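Local coordinates for secreted RxLR effector peptide protein (Phytophthora infestans, PDB 5L7S) that binds host ATG8CL through a C-terminal ATG8 interacting motif and stimulates autophagosome formation in the infected plant cell, at residues A[129-134]-A[142-147]; A[181-186]-A[215-220]; A[253-258]-A[274-279]. All blocks are in the same frame, centred on the assembly; numbering follows the deposited sequence.

Contact 1: A[129-134]-A[142-147]; sequences LRLKDA and PMFRQW
L129 and L131 reach from the turn after helix 122-128 onto the start of helix 142-155, inside the third of the five tandem WY-domains of PexRD54, and all five touching residues are buried. The two leucines stand on either side of R130, which has positive phi and whose side chain sets out away from helix 142-155, and both of them meet that helix. L129 spreads its two methyls over different partners: CD2 lies against the sulfur of M143, with 3.9 Å between L129 CD2 and M143 SD, while CD1 meets CB of W147. L131 is used likewise. Its CD2 settles near the backbone N and the CB of F144, and its CD1 touches W147 CB at 3.9 Å and also approaches the F144 ring at its edge. W147 has CG anti to the backbone N (chi1 -174°), which carries the indole past the leucines; the two methyls that reach it stand oblique to the ring. The indole NE1 is bonded to P122 O, and Y126 meets the ring edge-to-face. Beside the leucines, R130 has a salt bridge to D69 through NH1 and holds D133 side-on, NE and NH2 both donating to OD2. The M143 chain bends at its end, bringing CE to 3.8 Å from L129 O.

Contact 2: A[181-186]-A[215-220]; sequences DIIKLV and KTMADV
I183 is the side chain on which this contact turns, because its two branches serve different partners on helix 212-223. Its CG1 stands beside the backbone N (chi1 -71°), and from there the ethyl arm runs on extended, so that CD1 ends against T216, 3.7 Å from T216 CG2 and as near to T216 CB. The other branch, CG2, goes anti to the backbone N and drops between two residues one helical turn apart: I183 CG2 is 3.7 Å from M217 SD and 3.9 Å from V220 CG2. M217 gets its sulfur there by folding. The chain leaves with CG anti to the backbone N (chi1 -176°), the bend at chi2 turns SD to the isoleucine, and the further bend at chi3 swings CE; the side chain also packs on E203 and L207 of helix 196-207. The setting is a junction between tandem repeats: residues 181-186 fall in the region assigned to WY-domain 4, residues 215-220 in that of WY-domain 5, and over these segments the helix axes come within 9.8 Å at a crossing angle of -42°. Between these two segments the join is made by apolar groups, with no hydrogen bond. T216 gives CG2 to the interface, and its hydroxyl is bonded to S212 O on its own helix. V220 directs CG2 toward the neighbouring helix, where the methyl touches I183 and also K184, with V220 CG2 and K184 CG 3.9 Å apart. K184 contributes just the start of its aliphatic chain; beyond CG it runs extended, and its NZ forms a long, weak ion pair with E180.

Contact 3: A[253-258]-A[274-279]; sequences LWLRYT and EALQFF
The A275 methyl of helix 272-279 fits between the ends of W254 and L255 on helix 249-266. The segment axes approach to 10.9 Å, with 138° between their directions, closer to antiparallel than to parallel.

Apolar contact makes up most of the interface. A275 CB lies 3.6 Å from L255 CD2 and 3.7 Å from W254 CH2, touching both at once. L255 also uses its second methyl, CD1, against L276 CD2 at 4.0 Å, the two leucines crossing at about a right angle; L276 starts out away from the partner helix, and its end returns to it. F278 and F279 meet the indole more loosely and obliquely, F278 CD1 being 4.2 Å from W254 CH2.

A polar-to-ring contact joins these. The carbonyl oxygen of A275 lies in the indole plane at its edge, 3.5 Å from W254 CZ3, where ring hydrogens probably present a slightly positive rim; the same oxygen accepts the helix bond from F279 N.

No hydrogen bond joins the two segments. T258 OG1 donates to W254 O at 2.7 Å, from the face of the carbonyl plane opposite to that used by T258 N, and the same OG1 lies over one face of the indole, toward its rim; W254 NE1 reaches P228 O of helix 228-235.

Helix 228-235 adds F232, edge-to-face with W254 and F278, and F270, in the loop before helix 272-279, packs on W254, T258 and A275 while its ring meets that of F278. Helix 272-279 thus rests on WY-domain 5, and the modelled chain ends just short of the ATG8 interacting motif, which begins at K283.

In the fold
The three contacts run in series. Contact 1 is wholly buried within one WY-domain and pairs a turn with a helix; its centre lies about 6 Å from that of the chain. Contacts 2 and 3 pair helix with helix and are partly buried, their centres about 15 Å and 33 Å out; contact 2 bridges two repeats, while contact 3 attaches the last modelled helix. No hydrogen bond crosses any. Contact 1 sets leucine methyls against methionine, phenylalanine and tryptophan, contact 2 is aliphatic with a methionine sulfur, and contact 3 centres on a tryptophan edge. Packing links neighbours: F144 CZ is 4.2 Å from L185 CD1, and A218 O is 3.5 Å from Y257 CE1.

Contact 1: A[129-134]-A[142-147]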
loop_
_atom_site.group_PDB
_atom_site.type_symbol
_atom_site.label_atom_id
_atom_site.label_comp_id
_atom_site.label_asym_id
_atom_site.label_seq_id
_atom_site.Cartn_x
_atom_site.Cartn_y
_atom_site.Cartn_z
ATOM N N LEU A 129 7.781 -4.786 -8.857
ATOM C CA LEU A 129 7.708 -3.600 -7.993
ATOM C C LEU A 129 7.968 -3.873 -6.507
ATOM O O LEU A 129 8.100 -2.930 -5.722
ATOM C CB LEU A 129 6.338 -2.936 -8.136
ATOM C CG LEU A 129 5.964 -2.428 -9.527
ATOM C CD1 LEU A 129 4.510 -1.983 -9.536
ATOM C CD2 LEU A 129 6.880 -1.293 -9.957
ATOM N N ARG A 130 8.012 -5.152 -6.124
ATOM C CA ARG A 130 8.312 -5.590 -4.759
ATOM C C ARG A 130 7.326 -5.021 -3.737
ATOM O O ARG A 130 7.707 -4.617 -2.639
ATOM C CB ARG A 130 9.766 -5.274 -4.387
ATOM C CG ARG A 130 10.765 -6.260 -4.962
ATOM C CD ARG A 130 12.187 -5.825 -4.671
ATOM N NE ARG A 130 12.416 -5.621 -3.241
ATOM C CZ ARG A 130 13.517 -5.087 -2.717
ATOM N NH1 ARG A 130 14.528 -4.700 -3.492
ATOM N NH2 ARG A 130 13.611 -4.944 -1.397
ATOM N N LEU A 131 6.048 -5.020 -4.104
ATOM C CA LEU A 131 5.008 -4.429 -3.263
ATOM C C LEU A 131 4.709 -5.235 -2.000
ATOM O O LEU A 131 4.168 -4.677 -1.047
ATOM C CB LEU A 131 3.728 -4.184 -4.065
ATOM C CG LEU A 131 3.833 -3.026 -5.061
ATOM C CD1 LEU A 131 2.658 -3.033 -6.024
ATOM C CD2 LEU A 131 3.928 -1.682 -4.345
ATOM N N LYS A 132 5.072 -6.519 -1.977
ATOM C CA LYS A 132 5.024 -7.316 -0.737
ATOM C C LYS A 132 5.858 -6.706 0.396
ATOM O O LYS A 132 5.459 -6.759 1.560
ATOM C CB LYS A 132 5.467 -8.759 -0.992
ATOM C CG LYS A 132 4.433 -9.581 -1.735
ATOM C CD LYS A 132 4.982 -10.934 -2.155
ATOM C CE LYS A 132 3.922 -11.754 -2.877
ATOM N NZ LYS A 132 4.517 -12.810 -3.737
ATOM N N ASP A 133 6.993 -6.100 0.043
ATOM C CA ASP A 133 7.873 -5.440 1.019
ATOM C C ASP A 133 7.319 -4.119 1.584
ATOM O O ASP A 133 7.892 -3.573 2.527
ATOM C CB ASP A 133 9.265 -5.192 0.412
ATOM C CG ASP A 133 9.964 -6.478 -0.030
ATOM O OD1 ASP A 133 9.739 -7.543 0.587
ATOM O OD2 ASP A 133 10.748 -6.418 -1.001
ATOM N N ALA A 134 6.232 -3.601 1.011
ATOM C CA ALA A 134 5.603 -2.366 1.489
ATOM C C ALA A 134 4.900 -2.525 2.833
ATOM O O ALA A 134 4.741 -1.542 3.560
ATOM C CB ALA A 134 4.618 -1.839 0.454
ATOM N N PRO A 142 3.221 5.320 -3.933
ATOM C CA PRO A 142 2.893 5.626 -5.328
ATOM C C PRO A 142 2.946 4.415 -6.262
ATOM O O PRO A 142 2.102 4.304 -7.146
ATOM C CB PRO A 142 3.949 6.671 -5.724
ATOM C CG PRO A 142 5.039 6.534 -4.725
ATOM C CD PRO A 142 4.359 6.130 -3.459
ATOM N N MET A 143 3.910 3.519 -6.057
ATOM C CA MET A 143 4.033 2.313 -6.884
ATOM C C MET A 143 2.798 1.411 -6.816
ATOM O O MET A 143 2.440 0.782 -7.812
ATOM C CB MET A 143 5.288 1.516 -6.518
ATOM C CG MET A 143 6.584 2.202 -6.915
ATOM S SD MET A 143 7.975 1.061 -6.989
ATOM C CE MET A 143 8.348 0.864 -5.248
ATOM N N PHE A 144 2.149 1.352 -5.655
ATOM C CA PHE A 144 0.890 0.621 -5.524
ATOM C C PHE A 144 -0.197 1.280 -6.367
ATOM O O PHE A 144 -0.879 0.597 -7.127
ATOM C CB PHE A 144 0.444 0.542 -4.066
ATOM C CG PHE A 144 -0.878 -0.149 -3.876
ATOM C CD1 PHE A 144 -1.013 -1.502 -4.168
ATOM C CD2 PHE A 144 -1.991 0.552 -3.417
ATOM C CE1 PHE A 144 -2.232 -2.144 -4.000
ATOM C CE2 PHE A 144 -3.210 -0.086 -3.244
ATOM C CZ PHE A 144 -3.331 -1.436 -3.537
ATOM N N ARG A 145 -0.348 2.599 -6.230
ATOM C CA ARG A 145 -1.287 3.371 -7.059
ATOM C C ARG A 145 -1.052 3.160 -8.560
ATOM O O ARG A 145 -2.009 3.076 -9.331
ATOM C CB ARG A 145 -1.214 4.867 -6.738
ATOM C CG ARG A 145 -1.867 5.259 -5.426
ATOM C CD ARG A 145 -1.997 6.770 -5.318
ATOM N NE ARG A 145 -0.690 7.435 -5.284
ATOM C CZ ARG A 145 0.059 7.641 -4.192
ATOM N NH1 ARG A 145 1.230 8.262 -4.314
ATOM N NH2 ARG A 145 -0.333 7.236 -2.983
ATOM N N GLN A 146 0.221 3.081 -8.954
ATOM C CA GLN A 146 0.602 2.802 -10.340
ATOM C C GLN A 146 0.165 1.402 -10.771
ATOM O O GLN A 146 -0.362 1.226 -11.865
ATOM C CB GLN A 146 2.121 2.959 -10.539
ATOM C CG GLN A 146 2.635 4.389 -10.415
ATOM C CD GLN A 146 4.129 4.469 -10.132
ATOM O OE1 GLN A 146 4.897 3.582 -10.497
ATOM N NE2 GLN A 146 4.544 5.543 -9.479
ATOM N N TRP A 147 0.382 0.413 -9.909
ATOM C CA TRP A 147 -0.032 -0.966 -10.188
ATOM C C TRP A 147 -1.552 -1.105 -10.348
ATOM O O TRP A 147 -2.010 -1.932 -11.134
ATOM C CB TRP A 147 0.480 -1.907 -9.098
ATOM C CG TRP A 147 0.231 -3.354 -9.360
ATOM C CD1 TRP A 147 0.982 -4.195 -10.129
ATOM C CD2 TRP A 147 -0.840 -4.138 -8.835
ATOM N NE1 TRP A 147 0.442 -5.461 -10.119
ATOM C CE2 TRP A 147 -0.681 -5.452 -9.335
ATOM C CE3 TRP A 147 -1.920 -3.861 -7.986
ATOM C CZ2 TRP A 147 -1.561 -6.486 -9.008
ATOM C CZ3 TRP A 147 -2.797 -4.888 -7.667
ATOM C CH2 TRP A 147 -2.609 -6.186 -8.176
#

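Contact 2: A[181-186]-A[215-220]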
loop_
_atom_site.group_PDB
_atom_site.type_symbol
_atom_site.label_atom_id
_atom_site.label_comp_id
_atom_site.label_asym_id
_atom_site.label_seq_id
_atom_site.Cartn_x
_atom_site.Cartn_y
_atom_site.Cartn_z
ATOM N N ASP A 181 -5.838 -4.821 8.766
ATOM C CA ASP A 181 -5.122 -4.050 7.749
ATOM C C ASP A 181 -5.656 -4.375 6.344
ATOM O O ASP A 181 -5.865 -3.468 5.531
ATOM C CB ASP A 181 -3.606 -4.300 7.827
ATOM C CG ASP A 181 -2.991 -3.853 9.158
ATOM O OD1 ASP A 181 -3.456 -2.850 9.743
ATOM O OD2 ASP A 181 -2.021 -4.503 9.608
ATOM N N ILE A 182 -5.899 -5.661 6.080
ATOM C CA ILE A 182 -6.471 -6.117 4.805
ATOM C C ILE A 182 -7.867 -5.524 4.561
ATOM O O ILE A 182 -8.196 -5.176 3.430
ATOM C CB ILE A 182 -6.535 -7.666 4.731
ATOM C CG1 ILE A 182 -5.125 -8.278 4.738
ATOM C CG2 ILE A 182 -7.306 -8.149 3.502
ATOM C CD1 ILE A 182 -4.369 -8.161 3.433
ATOM N N ILE A 183 -8.680 -5.412 5.613
ATOM C CA ILE A 183 -10.043 -4.876 5.491
ATOM C C ILE A 183 -10.023 -3.369 5.217
ATOM O O ILE A 183 -10.754 -2.895 4.346
ATOM C CB ILE A 183 -10.917 -5.220 6.730
ATOM C CG1 ILE A 183 -11.236 -6.720 6.736
ATOM C CG2 ILE A 183 -12.226 -4.428 6.733
ATOM C CD1 ILE A 183 -11.757 -7.248 8.056
ATOM N N LYS A 184 -9.201 -2.625 5.955
ATOM C CA LYS A 184 -9.041 -1.182 5.712
ATOM C C LYS A 184 -8.550 -0.902 4.288
ATOM O O LYS A 184 -9.043 0.015 3.635
ATOM C CB LYS A 184 -8.086 -0.544 6.732
ATOM C CG LYS A 184 -8.650 -0.424 8.141
ATOM C CD LYS A 184 -7.562 -0.045 9.135
ATOM C CE LYS A 184 -8.092 0.054 10.558
ATOM N NZ LYS A 184 -7.011 -0.095 11.577
ATOM N N LEU A 185 -7.593 -1.707 3.819
ATOM C CA LEU A 185 -7.062 -1.616 2.450
ATOM C C LEU A 185 -8.155 -1.733 1.387
ATOM O O LEU A 185 -8.279 -0.861 0.520
ATOM C CB LEU A 185 -6.015 -2.713 2.213
ATOM C CG LEU A 185 -5.439 -2.876 0.806
ATOM C CD1 LEU A 185 -4.747 -1.599 0.386
ATOM C CD2 LEU A 185 -4.467 -4.036 0.759
ATOM N N VAL A 186 -8.929 -2.818 1.465
ATOM C CA VAL A 186 -10.007 -3.093 0.509
ATOM C C VAL A 186 -11.070 -1.995 0.549
ATOM O O VAL A 186 -11.564 -1.580 -0.497
ATOM C CB VAL A 186 -10.641 -4.486 0.738
ATOM C CG1 VAL A 186 -11.913 -4.665 -0.080
ATOM C CG2 VAL A 186 -9.648 -5.580 0.377
ATOM N N LYS A 215 -16.926 -8.229 12.788
ATOM C CA LYS A 215 -16.761 -7.168 13.777
ATOM C C LYS A 215 -15.819 -6.079 13.249
ATOM O O LYS A 215 -16.128 -4.892 13.352
ATOM C CB LYS A 215 -16.267 -7.747 15.115
ATOM C CG LYS A 215 -16.057 -6.746 16.255
ATOM C CD LYS A 215 -17.168 -5.702 16.427
ATOM C CE LYS A 215 -18.575 -6.284 16.586
ATOM N NZ LYS A 215 -18.807 -6.925 17.912
ATOM N N THR A 216 -14.699 -6.491 12.657
ATOM C CA THR A 216 -13.716 -5.559 12.103
ATOM C C THR A 216 -14.311 -4.689 10.999
ATOM O O THR A 216 -14.191 -3.465 11.039
ATOM C CB THR A 216 -12.500 -6.301 11.519
ATOM O OG1 THR A 216 -11.988 -7.226 12.483
ATOM C CG2 THR A 216 -11.398 -5.324 11.139
ATOM N N MET A 217 -14.957 -5.333 10.030
ATOM C CA MET A 217 -15.589 -4.646 8.893
ATOM C C MET A 217 -16.630 -3.612 9.337
ATOM O O MET A 217 -16.673 -2.506 8.799
ATOM C CB MET A 217 -16.245 -5.678 7.971
ATOM C CG MET A 217 -16.856 -5.129 6.694
ATOM S SD MET A 217 -15.673 -4.951 5.355
ATOM C CE MET A 217 -15.357 -6.668 4.958
ATOM N N ALA A 218 -17.463 -3.987 10.306
ATOM C CA ALA A 218 -18.472 -3.087 10.869
ATOM C C ALA A 218 -17.856 -1.842 11.513
ATOM O O ALA A 218 -18.428 -0.758 11.428
ATOM C CB ALA A 218 -19.336 -3.828 11.879
ATOM N N ASP A 219 -16.695 -2.006 12.148
ATOM C CA ASP A 219 -15.958 -0.880 12.737
ATOM C C ASP A 219 -15.357 0.028 11.665
ATOM O O ASP A 219 -15.332 1.248 11.836
ATOM C CB ASP A 219 -14.853 -1.374 13.686
ATOM C CG ASP A 219 -15.396 -2.153 14.886
ATOM O OD1 ASP A 219 -16.616 -2.099 15.162
ATOM O OD2 ASP A 219 -14.591 -2.830 15.556
ATOM N N VAL A 220 -14.878 -0.568 10.573
ATOM C CA VAL A 220 -14.319 0.189 9.441
ATOM C C VAL A 220 -15.379 1.044 8.728
ATOM O O VAL A 220 -15.106 2.196 8.373
ATOM C CB VAL A 220 -13.588 -0.749 8.445
ATOM C CG1 VAL A 220 -13.252 -0.039 7.137
ATOM C CG2 VAL A 220 -12.317 -1.286 9.087
#

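Contact 3: A[253-258]-A[274-279]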
loop_
_atom_site.group_PDB
_atom_site.type_symbol
_atom_site.label_atom_id
_atom_site.label_comp_id
_atom_site.label_asym_id
_atom_site.label_seq_id
_atom_site.Cartn_x
_atom_site.Cartn_y
_atom_site.Cartn_z
ATOM N N LEU A 253 -26.032 -9.206 9.734
ATOM C CA LEU A 253 -24.897 -8.285 9.775
ATOM C C LEU A 253 -25.289 -6.863 9.406
ATOM O O LEU A 253 -24.893 -5.919 10.089
ATOM C CB LEU A 253 -23.786 -8.780 8.846
ATOM C CG LEU A 253 -22.570 -7.883 8.598
ATOM C CD1 LEU A 253 -21.957 -7.333 9.886
ATOM C CD2 LEU A 253 -21.553 -8.685 7.802
ATOM N N TRP A 254 -26.063 -6.714 8.332
ATOM C CA TRP A 254 -26.531 -5.394 7.903
ATOM C C TRP A 254 -27.416 -4.733 8.960
ATOM O O TRP A 254 -27.245 -3.551 9.269
ATOM C CB TRP A 254 -27.283 -5.457 6.567
ATOM C CG TRP A 254 -27.819 -4.114 6.191
ATOM C CD1 TRP A 254 -27.089 -2.996 5.929
ATOM C CD2 TRP A 254 -29.191 -3.729 6.102
ATOM N NE1 TRP A 254 -27.918 -1.941 5.660
ATOM C CE2 TRP A 254 -29.216 -2.361 5.759
ATOM C CE3 TRP A 254 -30.406 -4.410 6.263
ATOM C CZ2 TRP A 254 -30.409 -1.655 5.569
ATOM C CZ3 TRP A 254 -31.595 -3.708 6.076
ATOM C CH2 TRP A 254 -31.585 -2.342 5.733
ATOM N N LEU A 255 -28.353 -5.500 9.506
ATOM C CA LEU A 255 -29.242 -5.006 10.554
ATOM C C LEU A 255 -28.475 -4.598 11.811
ATOM O O LEU A 255 -28.821 -3.595 12.441
ATOM C CB LEU A 255 -30.302 -6.055 10.898
ATOM C CG LEU A 255 -31.318 -6.344 9.785
ATOM C CD1 LEU A 255 -32.063 -7.653 10.024
ATOM C CD2 LEU A 255 -32.297 -5.190 9.634
ATOM N N ARG A 256 -27.441 -5.368 12.162
ATOM C CA ARG A 256 -26.581 -5.041 13.308
ATOM C C ARG A 256 -25.753 -3.784 13.071
ATOM O O ARG A 256 -25.614 -2.960 13.979
ATOM C CB ARG A 256 -25.654 -6.209 13.673
ATOM C CG ARG A 256 -26.349 -7.426 14.267
ATOM C CD ARG A 256 -27.101 -7.111 15.552
ATOM N NE ARG A 256 -27.566 -8.320 16.236
ATOM C CZ ARG A 256 -28.477 -8.350 17.214
ATOM N NH1 ARG A 256 -29.054 -7.235 17.663
ATOM N NH2 ARG A 256 -28.822 -9.514 17.751
ATOM N N TYR A 257 -25.202 -3.632 11.867
ATOM C CA TYR A 257 -24.533 -2.381 11.511
ATOM C C TYR A 257 -25.505 -1.212 11.601
ATOM O O TYR A 257 -25.176 -0.177 12.177
ATOM C CB TYR A 257 -23.919 -2.413 10.108
ATOM C CG TYR A 257 -23.251 -1.096 9.782
ATOM C CD1 TYR A 257 -22.021 -0.767 10.348
ATOM C CD2 TYR A 257 -23.875 -0.152 8.964
ATOM C CE1 TYR A 257 -21.417 0.451 10.088
ATOM C CE2 TYR A 257 -23.275 1.071 8.697
ATOM C CZ TYR A 257 -22.045 1.363 9.261
ATOM O OH TYR A 257 -21.435 2.565 9.009
ATOM N N THR A 258 -26.693 -1.388 11.024
ATOM C CA THR A 258 -27.715 -0.343 11.001
ATOM C C THR A 258 -28.091 0.146 12.401
ATOM O O THR A 258 -28.261 1.350 12.599
ATOM C CB THR A 258 -28.983 -0.806 10.248
ATOM O OG1 THR A 258 -28.630 -1.212 8.919
ATOM C CG2 THR A 258 -30.014 0.314 10.161
ATOM N N GLU A 274 -38.176 -0.462 10.155
ATOM C CA GLU A 274 -37.943 0.293 8.915
ATOM C C GLU A 274 -36.901 -0.375 8.014
ATOM O O GLU A 274 -37.092 -0.455 6.800
ATOM C CB GLU A 274 -37.504 1.727 9.228
ATOM C CG GLU A 274 -38.584 2.591 9.870
ATOM C CD GLU A 274 -38.082 3.954 10.334
ATOM O OE1 GLU A 274 -36.896 4.080 10.718
ATOM O OE2 GLU A 274 -38.887 4.908 10.327
ATOM N N ALA A 275 -35.813 -0.854 8.619
ATOM C CA ALA A 275 -34.761 -1.578 7.895
ATOM C C ALA A 275 -35.297 -2.836 7.208
ATOM O O ALA A 275 -35.054 -3.049 6.020
ATOM C CB ALA A 275 -33.626 -1.941 8.837
ATOM N N LEU A 276 -36.029 -3.656 7.958
ATOM C CA LEU A 276 -36.689 -4.842 7.398
ATOM C C LEU A 276 -37.631 -4.496 6.243
ATOM O O LEU A 276 -37.729 -5.252 5.273
ATOM C CB LEU A 276 -37.473 -5.588 8.481
ATOM C CG LEU A 276 -36.648 -6.316 9.541
ATOM C CD1 LEU A 276 -37.545 -6.743 10.693
ATOM C CD2 LEU A 276 -35.926 -7.515 8.943
ATOM N N GLN A 277 -38.321 -3.360 6.364
ATOM C CA GLN A 277 -39.198 -2.858 5.303
ATOM C C GLN A 277 -38.381 -2.512 4.058
ATOM O O GLN A 277 -38.704 -2.968 2.957
ATOM C CB GLN A 277 -40.005 -1.635 5.781
ATOM C CG GLN A 277 -41.302 -1.390 5.015
ATOM C CD GLN A 277 -42.319 -2.518 5.165
ATOM O OE1 GLN A 277 -42.287 -3.281 6.134
ATOM N NE2 GLN A 277 -43.227 -2.630 4.200
ATOM N N PHE A 278 -37.313 -1.736 4.249
ATOM C CA PHE A 278 -36.371 -1.402 3.170
ATOM C C PHE A 278 -35.875 -2.655 2.439
ATOM O O PHE A 278 -35.830 -2.680 1.206
ATOM C CB PHE A 278 -35.179 -0.604 3.717
ATOM C CG PHE A 278 -34.252 -0.085 2.653
ATOM C CD1 PHE A 278 -33.198 -0.863 2.182
ATOM C CD2 PHE A 278 -34.430 1.184 2.120
ATOM C CE1 PHE A 278 -32.345 -0.383 1.200
ATOM C CE2 PHE A 278 -33.575 1.672 1.141
ATOM C CZ PHE A 278 -32.532 0.886 0.680
ATOM N N PHE A 279 -35.515 -3.684 3.207
ATOM C CA PHE A 279 -35.082 -4.969 2.652
ATOM C C PHE A 279 -36.161 -5.618 1.777
ATOM O O PHE A 279 -35.843 -6.178 0.729
ATOM C CB PHE A 279 -34.640 -5.921 3.777
ATOM C CG PHE A 279 -34.236 -7.290 3.295
ATOM C CD1 PHE A 279 -33.174 -7.446 2.408
ATOM C CD2 PHE A 279 -34.914 -8.427 3.726
ATOM C CE1 PHE A 279 -32.799 -8.703 1.954
ATOM C CE2 PHE A 279 -34.544 -9.685 3.275
ATOM C CZ PHE A 279 -33.486 -9.825 2.387
#